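Long-range contacts in sugar ABC transporter, sugar-binding protein (Streptococcus pneumoniae, PDB 2HEU), which probably captures sugars, perhaps raffinose-type oligosaccharides, outside the cell and delivers them to the membrane components of an ABC importer: residues Lys283-Ala291 / Thr355-Gln363; Thr165-Thr176 / Asp250-Trp259. All blocks are in the same frame, centred on the assembly; numbering follows the deposited sequence. Where two conformers were deposited one is given.

Interaction 1. Residues Lys283-Ala291 / Thr355-Gln363; sequences KGQSLTVGA and TDRHLVWLQ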
# COMPACT_ATOMS: atom_id res chain seq x y z
N LYS A 283 -16.27 -17.72 -1.03
CA LYS A 283 -15.84 -17.41 0.33
C LYS A 283 -14.51 -17.91 0.66
O LYS A 283 -14.07 -18.93 0.17
CB LYS A 283 -16.80 -17.99 1.26
CG LYS A 283 -18.18 -17.43 0.98
CD LYS A 283 -19.14 -18.09 1.81
CE LYS A 283 -20.61 -17.21 1.42
NZ LYS A 283 -21.64 -17.78 2.26
N GLY A 284 -13.77 -17.14 1.44
CA GLY A 284 -12.42 -17.45 1.75
C GLY A 284 -11.44 -16.98 0.72
O GLY A 284 -10.26 -17.19 0.85
N GLN A 285 -11.88 -16.28 -0.33
CA GLN A 285 -11.07 -15.85 -1.46
C GLN A 285 -10.76 -14.34 -1.43
O GLN A 285 -10.19 -13.83 -2.42
CB GLN A 285 -11.75 -16.23 -2.76
CG GLN A 285 -11.76 -17.81 -2.88
CD GLN A 285 -12.32 -18.24 -4.18
OE1 GLN A 285 -12.84 -17.46 -4.98
NE2 GLN A 285 -12.19 -19.52 -4.46
N SER A 286 -11.16 -13.62 -0.43
CA SER A 286 -10.89 -12.21 -0.39
C SER A 286 -9.43 -11.92 -0.31
O SER A 286 -8.63 -12.69 0.23
CB SER A 286 -11.65 -11.54 0.75
OG SER A 286 -11.11 -12.03 1.99
N LEU A 287 -9.03 -10.75 -0.83
CA LEU A 287 -7.63 -10.36 -0.92
C LEU A 287 -7.49 -8.89 -0.55
O LEU A 287 -8.44 -8.12 -0.64
CB LEU A 287 -7.13 -10.55 -2.35
CG LEU A 287 -7.08 -11.95 -2.89
CD1 LEU A 287 -6.73 -12.00 -4.35
CD2 LEU A 287 -6.08 -12.86 -2.08
N THR A 288 -6.28 -8.51 -0.17
CA THR A 288 -5.89 -7.11 -0.10
C THR A 288 -4.57 -6.93 -0.88
O THR A 288 -3.98 -7.91 -1.33
CB THR A 288 -5.84 -6.61 1.35
OG1 THR A 288 -5.65 -5.19 1.34
CG2 THR A 288 -4.74 -7.22 2.17
N VAL A 289 -4.20 -5.68 -1.06
CA VAL A 289 -3.01 -5.31 -1.83
C VAL A 289 -2.35 -4.15 -1.12
O VAL A 289 -3.01 -3.33 -0.51
CB VAL A 289 -3.39 -4.94 -3.30
CG1 VAL A 289 -4.33 -3.77 -3.39
CG2 VAL A 289 -2.14 -4.75 -4.14
N GLY A 290 -1.02 -4.12 -1.19
CA GLY A 290 -0.27 -3.04 -0.61
C GLY A 290 1.19 -3.33 -0.72
O GLY A 290 1.61 -4.33 -1.34
N ALA A 291 2.05 -2.47 -0.14
CA ALA A 291 3.50 -2.72 -0.17
C ALA A 291 4.15 -2.00 0.97
O ALA A 291 3.59 -1.18 1.64
CB ALA A 291 4.11 -2.30 -1.51
N THR A 355 0.43 -12.14 4.58
CA THR A 355 0.19 -13.52 4.19
C THR A 355 0.02 -13.60 2.68
O THR A 355 0.11 -12.56 2.00
CB THR A 355 -1.05 -14.06 4.88
OG1 THR A 355 -2.24 -13.53 4.19
CG2 THR A 355 -1.13 -13.84 6.36
N ASP A 356 -0.46 -14.76 2.16
CA ASP A 356 -0.67 -14.97 0.72
C ASP A 356 -1.78 -14.08 0.25
O ASP A 356 -1.87 -13.74 -0.93
CB ASP A 356 -0.73 -16.45 0.26
CG ASP A 356 -1.68 -17.28 0.98
OD1 ASP A 356 -2.50 -16.75 1.73
OD2 ASP A 356 -1.58 -18.54 0.76
N ARG A 357 -2.59 -13.61 1.17
CA ARG A 357 -3.74 -12.83 0.79
C ARG A 357 -3.51 -11.34 0.79
O ARG A 357 -4.42 -10.59 0.51
CB ARG A 357 -4.93 -13.18 1.67
CG ARG A 357 -5.37 -14.65 1.44
CD ARG A 357 -6.36 -15.16 2.46
NE ARG A 357 -7.67 -14.53 2.37
CZ ARG A 357 -8.69 -14.91 3.08
NH1 ARG A 357 -8.59 -15.84 4.03
NH2 ARG A 357 -9.85 -14.35 2.97
N HIS A 358 -2.26 -10.91 1.00
CA HIS A 358 -1.85 -9.50 0.99
C HIS A 358 -0.85 -9.30 -0.14
O HIS A 358 0.36 -9.34 0.06
CB HIS A 358 -1.26 -9.12 2.32
CG HIS A 358 -0.85 -7.67 2.49
ND1 HIS A 358 -0.06 -7.36 3.56
CD2 HIS A 358 -1.12 -6.53 1.81
CE1 HIS A 358 0.08 -6.03 3.50
NE2 HIS A 358 -0.49 -5.52 2.44
N LEU A 359 -1.39 -9.03 -1.31
CA LEU A 359 -0.60 -8.96 -2.52
C LEU A 359 0.28 -7.76 -2.53
O LEU A 359 -0.08 -6.75 -1.99
CB LEU A 359 -1.61 -8.85 -3.64
CG LEU A 359 -2.16 -10.16 -4.15
CD1 LEU A 359 -2.81 -11.02 -3.10
CD2 LEU A 359 -3.12 -9.90 -5.27
N VAL A 360 1.44 -7.82 -3.22
CA VAL A 360 2.20 -6.61 -3.53
C VAL A 360 1.48 -5.93 -4.71
O VAL A 360 1.05 -6.58 -5.68
CB VAL A 360 3.64 -6.90 -3.86
CG1 VAL A 360 4.39 -5.64 -4.21
CG2 VAL A 360 4.34 -7.61 -2.67
N TRP A 361 1.40 -4.60 -4.67
CA TRP A 361 0.86 -3.77 -5.75
C TRP A 361 1.36 -4.33 -7.08
O TRP A 361 2.57 -4.58 -7.29
CB TRP A 361 1.36 -2.33 -5.60
CG TRP A 361 0.73 -1.58 -4.49
CD1 TRP A 361 1.31 -1.11 -3.34
CD2 TRP A 361 -0.62 -1.11 -4.41
NE1 TRP A 361 0.42 -0.44 -2.56
CE2 TRP A 361 -0.79 -0.44 -3.19
CE3 TRP A 361 -1.70 -1.18 -5.30
CZ2 TRP A 361 -2.05 0.12 -2.84
CZ3 TRP A 361 -2.88 -0.59 -5.00
CH2 TRP A 361 -3.07 0.01 -3.77
N LEU A 362 0.44 -4.44 -8.07
CA LEU A 362 0.80 -5.02 -9.34
C LEU A 362 1.83 -4.21 -10.13
O LEU A 362 2.57 -4.74 -10.91
CB LEU A 362 -0.45 -5.26 -10.19
CG LEU A 362 -1.47 -6.20 -9.61
CD1 LEU A 362 -2.66 -6.33 -10.59
CD2 LEU A 362 -0.92 -7.56 -9.30
N GLN A 363 1.82 -2.90 -9.85
CA GLN A 363 2.75 -1.97 -10.58
C GLN A 363 4.20 -2.21 -10.14
O GLN A 363 5.07 -1.60 -10.76
CB GLN A 363 2.33 -0.51 -10.46
CG GLN A 363 2.50 0.12 -9.11
CD GLN A 363 1.32 0.03 -8.21
OE1 GLN A 363 0.44 -0.80 -8.44
NE2 GLN A 363 1.26 0.78 -7.12
O HOH W 1 2.04 -6.64 0.31

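Interaction 2. Residues Thr165-Thr176 / Asp250-Trp259; sequences TPFGIAGADAWT and DVLMTPNGSW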
# COMPACT_ATOMS: atom_id res chain seq x y z
N THR A 165 -26.79 6.05 0.54
CA THR A 165 -25.79 6.04 -0.53
C THR A 165 -24.69 5.07 -0.19
O THR A 165 -23.98 5.26 0.78
CB THR A 165 -25.20 7.42 -0.74
OG1 THR A 165 -26.23 8.36 -1.01
CG2 THR A 165 -24.19 7.40 -1.90
N PRO A 166 -24.52 4.02 -1.02
CA PRO A 166 -23.49 3.01 -0.72
C PRO A 166 -22.07 3.60 -0.65
O PRO A 166 -21.38 3.33 0.31
CB PRO A 166 -23.65 1.99 -1.87
CG PRO A 166 -25.07 2.09 -2.26
CD PRO A 166 -25.42 3.54 -2.09
N PHE A 167 -21.67 4.33 -1.71
CA PHE A 167 -20.29 4.71 -1.84
C PHE A 167 -20.07 6.18 -1.99
O PHE A 167 -20.79 6.88 -2.68
CB PHE A 167 -19.63 4.10 -3.14
CG PHE A 167 -19.63 2.57 -3.16
CD1 PHE A 167 -18.85 1.82 -2.29
CD2 PHE A 167 -20.37 1.93 -4.14
CE1 PHE A 167 -18.81 0.45 -2.39
CE2 PHE A 167 -20.32 0.52 -4.21
CZ PHE A 167 -19.55 -0.19 -3.37
N GLY A 168 -18.95 6.64 -1.42
CA GLY A 168 -18.28 7.87 -1.86
C GLY A 168 -17.17 7.51 -2.83
O GLY A 168 -16.24 6.81 -2.48
N ILE A 169 -17.28 7.98 -4.06
CA ILE A 169 -16.29 7.74 -5.11
C ILE A 169 -15.76 9.12 -5.56
O ILE A 169 -16.53 10.04 -5.85
CB ILE A 169 -16.85 6.98 -6.32
CG1 ILE A 169 -17.38 5.60 -5.88
CG2 ILE A 169 -15.84 6.83 -7.41
CD1 ILE A 169 -16.36 4.63 -5.33
N ALA A 170 -14.46 9.22 -5.58
CA ALA A 170 -13.78 10.47 -5.93
C ALA A 170 -13.54 10.48 -7.47
O ALA A 170 -12.44 10.16 -7.91
CB ALA A 170 -12.45 10.61 -5.17
N GLY A 171 -14.55 10.87 -8.23
CA GLY A 171 -14.44 10.84 -9.67
C GLY A 171 -13.28 11.64 -10.26
O GLY A 171 -12.82 11.29 -11.36
N ALA A 172 -12.86 12.69 -9.56
CA ALA A 172 -11.75 13.51 -10.03
C ALA A 172 -10.38 12.91 -9.66
O ALA A 172 -9.38 13.40 -10.19
CB ALA A 172 -11.85 14.91 -9.48
N ASP A 173 -10.28 11.89 -8.75
CA ASP A 173 -9.05 11.35 -8.31
C ASP A 173 -9.04 9.84 -8.57
O ASP A 173 -9.32 9.00 -7.70
CB ASP A 173 -8.84 11.63 -6.82
CG ASP A 173 -8.43 13.05 -6.53
OD1 ASP A 173 -7.60 13.56 -7.31
OD2 ASP A 173 -8.75 13.64 -5.56
N ALA A 174 -8.71 9.52 -9.81
CA ALA A 174 -8.75 8.12 -10.30
C ALA A 174 -7.88 7.19 -9.48
O ALA A 174 -8.20 6.00 -9.37
CB ALA A 174 -8.31 8.12 -11.77
N TRP A 175 -6.75 7.70 -8.93
CA TRP A 175 -5.85 6.83 -8.15
C TRP A 175 -6.59 6.12 -7.06
O TRP A 175 -6.16 5.04 -6.61
CB TRP A 175 -4.69 7.63 -7.57
CG TRP A 175 -5.05 8.68 -6.58
CD1 TRP A 175 -5.21 10.03 -6.78
CD2 TRP A 175 -5.27 8.49 -5.18
NE1 TRP A 175 -5.48 10.67 -5.58
CE2 TRP A 175 -5.54 9.73 -4.61
CE3 TRP A 175 -5.27 7.37 -4.34
CZ2 TRP A 175 -5.79 9.92 -3.19
CZ3 TRP A 175 -5.54 7.55 -2.99
CH2 TRP A 175 -5.80 8.81 -2.47
N THR A 176 -7.66 6.68 -6.51
CA THR A 176 -8.37 6.08 -5.43
C THR A 176 -8.89 4.66 -5.71
O THR A 176 -9.11 3.92 -4.76
CB THR A 176 -9.55 6.97 -4.90
OG1 THR A 176 -10.50 7.12 -5.95
CG2 THR A 176 -9.07 8.33 -4.38
N ASP A 250 -22.58 10.40 5.24
CA ASP A 250 -23.36 10.67 4.03
C ASP A 250 -23.27 9.54 2.98
O ASP A 250 -24.15 9.46 2.14
CB ASP A 250 -22.98 11.98 3.42
CG ASP A 250 -23.37 13.22 4.31
OD1 ASP A 250 -24.19 13.08 5.24
OD2 ASP A 250 -22.83 14.31 4.00
N VAL A 251 -22.21 8.75 3.08
CA VAL A 251 -22.08 7.54 2.30
C VAL A 251 -21.67 6.46 3.27
O VAL A 251 -21.01 6.73 4.28
CB VAL A 251 -21.04 7.67 1.16
CG1 VAL A 251 -21.46 8.76 0.21
CG2 VAL A 251 -19.63 7.86 1.71
N LEU A 252 -22.10 5.18 3.02
CA LEU A 252 -21.84 4.12 3.97
C LEU A 252 -20.49 3.47 3.82
O LEU A 252 -20.06 2.79 4.79
CB LEU A 252 -22.92 3.07 3.95
CG LEU A 252 -24.34 3.61 4.40
CD1 LEU A 252 -25.25 2.40 4.62
CD2 LEU A 252 -24.35 4.62 5.49
N MET A 253 -19.85 3.62 2.68
CA MET A 253 -18.60 2.96 2.34
C MET A 253 -17.75 3.83 1.46
O MET A 253 -18.25 4.67 0.69
CB MET A 253 -18.88 1.66 1.54
CG MET A 253 -19.58 0.57 2.32
SD MET A 253 -19.91 -0.92 1.36
CE MET A 253 -21.27 -0.31 0.33
N THR A 254 -16.44 3.59 1.48
CA THR A 254 -15.57 4.14 0.44
C THR A 254 -14.40 3.25 0.24
O THR A 254 -13.82 2.77 1.22
CB THR A 254 -15.16 5.62 0.75
OG1 THR A 254 -14.59 6.20 -0.42
CG2 THR A 254 -14.24 5.79 1.91
N PRO A 255 -14.00 2.95 -1.00
CA PRO A 255 -12.83 2.09 -1.26
C PRO A 255 -11.59 2.91 -1.20
O PRO A 255 -11.43 3.92 -1.90
CB PRO A 255 -13.11 1.59 -2.71
CG PRO A 255 -13.84 2.77 -3.35
CD PRO A 255 -14.71 3.33 -2.27
N ASN A 256 -10.64 2.49 -0.38
CA ASN A 256 -9.37 3.28 -0.32
C ASN A 256 -8.31 2.47 0.46
O ASN A 256 -8.56 1.34 0.93
CB ASN A 256 -9.63 4.67 0.30
CG ASN A 256 -8.85 5.75 -0.42
OD1 ASN A 256 -9.50 6.67 -1.06
ND2 ASN A 256 -7.59 5.70 -0.42
N GLY A 257 -7.14 3.07 0.54
CA GLY A 257 -6.05 2.43 1.24
C GLY A 257 -6.11 2.66 2.72
O GLY A 257 -6.84 3.51 3.25
N SER A 258 -5.23 1.93 3.43
CA SER A 258 -5.07 2.07 4.88
C SER A 258 -4.66 3.45 5.32
O SER A 258 -4.88 3.82 6.46
CB SER A 258 -4.01 1.02 5.33
OG SER A 258 -2.82 1.08 4.58
N TRP A 259 -4.02 4.18 4.40
CA TRP A 259 -3.59 5.54 4.67
C TRP A 259 -4.78 6.45 5.03
O TRP A 259 -4.62 7.48 5.68
CB TRP A 259 -2.83 6.14 3.48
CG TRP A 259 -3.53 6.02 2.18
CD1 TRP A 259 -4.54 6.79 1.70
CD2 TRP A 259 -3.33 4.99 1.17
NE1 TRP A 259 -4.96 6.34 0.45
CE2 TRP A 259 -4.24 5.24 0.13
CE3 TRP A 259 -2.47 3.88 1.08
CZ2 TRP A 259 -4.29 4.41 -1.01
CZ3 TRP A 259 -2.53 3.06 -0.05
CH2 TRP A 259 -3.40 3.36 -1.08
O HOH W 2 -26.46 7.87 2.66

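Interaction 1. Residues Lys283-Ala291 / Thr355-Gln363
A two-stranded parallel β-sheet, formed by strands 288-290 and 358-360, pairs two parts of the chain that lie more than sixty residues apart in this periplasmic-binding-protein fold. T288 bonds through its N and O to the two residues flanking H358, with N reaching R357 O at 2.9 Å and O taking L359 N, the staggered pattern of a parallel pair. L359 in turn spends its N on T288 and its O on G290 N, 2.9 Å away; a weak bond from W361 N to G290 O follows.

Before the strands begin, R357 lies alongside 284-286 and grips S286 side-on. NE donates to S286 O at 3.0 Å and NH2 to S286 OG at 2.8 Å, both acceptors close to the guanidinium plane, while the carbonyl oxygen of G284 sits over one face of the group. The bend at chi3 (68°) turns the guanidinium back onto the serine. Y352 adds a cation-pi contact, which together with the two bonds should restrict rotation of the arginine head.

On one side of the sheet, CG2 of T288 approaches CD2 of the H358 imidazole obliquely. H358 NE2 donates onward to N127 O and ND1 is hydrogen-bonded to F354 N, so both ring nitrogens have partners. On the other, L287 CD2 meets R357 CB at 3.9 Å, and L287 also leans on L183 of helix 178-189.

The far end is closed by W361, whose indole crosses V289 at about a right angle. CG1 of V289 rests over the six-membered ring, and CA of G290 lies over the five-membered ring, 3.7 Å from its centroid. NE1 of the indole is held by N127 OD1, while CB of A291 touches the ring edge at CD1, 3.6 Å away.

Interaction 2. Residues Thr165-Thr176 / Asp250-Trp259
M253 and F167 meet where the loop 165-176 runs along strand 253-257, an outermost strand of the three-stranded antiparallel sheet in this periplasmic-binding-protein fold. The two side chains cross at a slant in a Met-aromatic contact: the methionine bends at chi3 (-74°), bringing CE to 3.7 Å from F167 CE1, off-centre and oblique to the ring, while SD stays farther out, also at a slant. CE also touches P166 CB, and helix 149-161 packs against all three residues.

A single backbone bridge sets this pair side by side. L252 N donates to T165 O at 2.9 Å and G168 N to M253 O at 3.0 Å, with a weak M253 N to P166 O bond between them. A water joins T165 N to D250 O at the outer end.

V251 lies across the loop backbone. Its CG2 presses on G168 N at 3.4 Å and CG1 on F167 O, so the valine fits against a residue without a side chain; CG1 also meets T165 CG2 obliquely. Next along, T254 OG1 donates to G168 O at 2.7 Å. With chi1 at -166° the hydroxyl stands opposite the threonine's own backbone N, which directs it to the loop carbonyl and closes the pairing with a side-chain bond. I169 then crosses P255 at about a right angle, CD1 lying 3.7 Å from the ring carbon CG.

Beyond the turn 170-173 the loop comes back to the strand's far end. There the indoles of W175 and W259 run antiparallel past one another, their planes inclined by 49°, and Y239 touches both. The rim atom CZ3 of W175 lies 3.9 Å from CZ2 of W259.

How the interactions relate
Interaction 2 closes along the chain before interaction 1 opens, and their centres lie 19 Å apart, yet the two meet directly: W361 CZ2 of interaction 1 packs against W259 CH2 of interaction 2 at 3.9 Å. Strand 129-134 and the residues just before it also connect them. Y129 receives the hydroxyl of T288 on its carbonyl oxygen and bonds through its own hydroxyl to T176 O, while N127, which accepts from A291 N through OD1, is touched by S258. Helix 178-189, which begins just after the 165-176 loop, carries L183, A186 and Q182 against interaction 1. No sugar is bound in this apo structure; its one ligand is a sodium ion at K103 and E335.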